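Local coordinates for protein gamma-glutamylcyclotransferase (Homo sapiens, PDB 3CRY) that catalyses the formation of 5-oxoproline from gamma-glutamyl dipeptides, releasing the free amino acid, works as a homodimer and may take part in glutathione homeostasis, at residues A[91-94]-A[95-99]. The protein carries 1 engineered substitution. Numbering follows the deposited sequence.
Sequences LNSL and DEQQG. Engineered in segment 95-99: Gln98 (natural residue Glu).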
loop_
_atom_site.group_PDB
_atom_site.type_symbol
_atom_site.label_atom_id
_atom_site.label_comp_id
_atom_site.label_asym_id
_atom_site.label_seq_id
_atom_site.Cartn_x
_atom_site.Cartn_y
_atom_site.Cartn_z
ATOM N N LEU A 91 10.299 13.455 4.738
ATOM C CA LEU A 91 9.322 12.345 4.830
ATOM C C LEU A 91 7.902 12.816 5.170
ATOM O O LEU A 91 6.940 12.569 4.428
ATOM C CB LEU A 91 9.780 11.321 5.886
ATOM C CG LEU A 91 10.211 9.870 5.616
ATOM C CD1 LEU A 91 10.397 9.498 4.165
ATOM C CD2 LEU A 91 11.450 9.486 6.433
ATOM N N ASN A 92 7.761 13.485 6.316
ATOM C CA ASN A 92 6.453 13.949 6.741
ATOM C C ASN A 92 5.778 14.897 5.751
ATOM O O ASN A 92 4.565 14.820 5.549
ATOM C CB ASN A 92 6.536 14.572 8.140
ATOM C CG ASN A 92 6.791 13.529 9.209
ATOM O OD1 ASN A 92 6.510 12.345 9.015
ATOM N ND2 ASN A 92 7.338 13.963 10.348
ATOM N N SER A 93 6.567 15.770 5.132
ATOM C CA SER A 93 6.045 16.709 4.141
ATOM C C SER A 93 5.481 15.994 2.909
ATOM O O SER A 93 4.397 16.329 2.426
ATOM C CB SER A 93 7.127 17.710 3.739
ATOM O OG SER A 93 6.631 18.590 2.750
ATOM N N LEU A 94 6.224 15.008 2.407
ATOM C CA LEU A 94 5.807 14.262 1.215
ATOM C C LEU A 94 4.501 13.517 1.482
ATOM O O LEU A 94 3.584 13.538 0.659
ATOM C CB LEU A 94 6.921 13.304 0.783
ATOM C CG LEU A 94 6.806 12.652 -0.601
ATOM C CD1 LEU A 94 6.624 13.690 -1.735
ATOM C CD2 LEU A 94 8.002 11.729 -0.853
ATOM N N ASP A 95 4.407 12.892 2.661
ATOM C CA ASP A 95 3.169 12.247 3.102
ATOM C C ASP A 95 1.988 13.215 3.095
ATOM O O ASP A 95 0.910 12.886 2.587
ATOM C CB ASP A 95 3.329 11.636 4.508
ATOM C CG ASP A 95 4.264 10.423 4.545
ATOM O OD1 ASP A 95 4.788 9.969 3.491
ATOM O OD2 ASP A 95 4.478 9.910 5.676
ATOM N N GLU A 96 2.191 14.405 3.665
ATOM C CA GLU A 96 1.148 15.425 3.732
ATOM C C GLU A 96 0.677 15.837 2.340
ATOM O O GLU A 96 -0.519 16.030 2.098
ATOM C CB GLU A 96 1.650 16.638 4.522
ATOM C CG GLU A 96 1.159 16.655 5.959
ATOM C CD GLU A 96 -0.239 17.210 6.069
ATOM O OE1 GLU A 96 -0.520 18.195 5.358
ATOM O OE2 GLU A 96 -1.060 16.682 6.851
ATOM N N GLN A 97 1.626 15.962 1.420
ATOM C CA GLN A 97 1.306 16.311 0.033
ATOM C C GLN A 97 0.382 15.310 -0.647
ATOM O O GLN A 97 -0.442 15.682 -1.494
ATOM C CB GLN A 97 2.588 16.441 -0.770
ATOM C CG GLN A 97 3.464 17.610 -0.306
ATOM C CD GLN A 97 4.838 17.568 -0.908
ATOM O OE1 GLN A 97 4.998 17.219 -2.076
ATOM N NE2 GLN A 97 5.849 17.903 -0.112
ATOM N N GLN A 98 0.512 14.038 -0.268
ATOM C CA GLN A 98 -0.257 12.962 -0.878
ATOM C C GLN A 98 -1.567 12.679 -0.125
ATOM O O GLN A 98 -2.278 11.714 -0.453
ATOM C CB GLN A 98 0.579 11.680 -0.949
ATOM C CG GLN A 98 1.880 11.810 -1.730
ATOM C CD GLN A 98 1.648 12.009 -3.210
ATOM O OE1 GLN A 98 0.694 11.473 -3.785
ATOM N NE2 GLN A 98 2.529 12.762 -3.847
ATOM N N GLY A 99 -1.876 13.503 0.881
ATOM C CA GLY A 99 -3.161 13.398 1.589
ATOM C C GLY A 99 -3.343 12.050 2.292
ATOM O O GLY A 99 -4.455 11.507 2.364
HETATM O O HOH W 1 6.556 10.139 7.414
#
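The short helix 91-97, whose C-terminal end carries Gln98, at the active-site position, is tied along one side by Ser93 and Gln97, one turn apart. Gln97 NE2 donates to Ser93 OG at 3.0 Å; the hydroxyl oxygen lies almost in the plane of the amide, though the N-H...O angle is only 143°. Ser93 presents OG from a torsion anti to its own nitrogen (chi1 178°), while the Gln97 chain runs extended beyond CG, passing over Ser93 O, with CG 3.2 Å from that carbonyl oxygen. The amide oxygen OE1 lies 3.9 Å from Leu94 CD1 and accepts a hydrogen bond from Asn35 ND2. A leucine in place of Gln97 would probably leave Ser93 OG and Asn35 ND2 without this shared amide partner. The backbone keeps the i to i+4 pattern of an alpha-helix, straightest from Asp95 N to Leu91 O (3.1 Å, 173°) and more bent from Gln98 N to Leu94 O, where the helix gives out. Gln98, engineered from the natural Glu that acts as proton acceptor, is the first residue beyond helical angles; its folded side chain brings CG to 3.4 Å from Leu94 O. Buried Leu94 packs on Phe17 and on Tyr19, a probable substrate-binding residue, joining the helix to strand 16-21. On a further side, one water donates to both Asn92 OD1 and Asp95 OD2, each at 2.7 Å. The Asp95 carboxylate also reaches strand 119-126, where OD1 is hydrogen-bonded to Tyr125 OH and OD2 forms a salt bridge with Arg123.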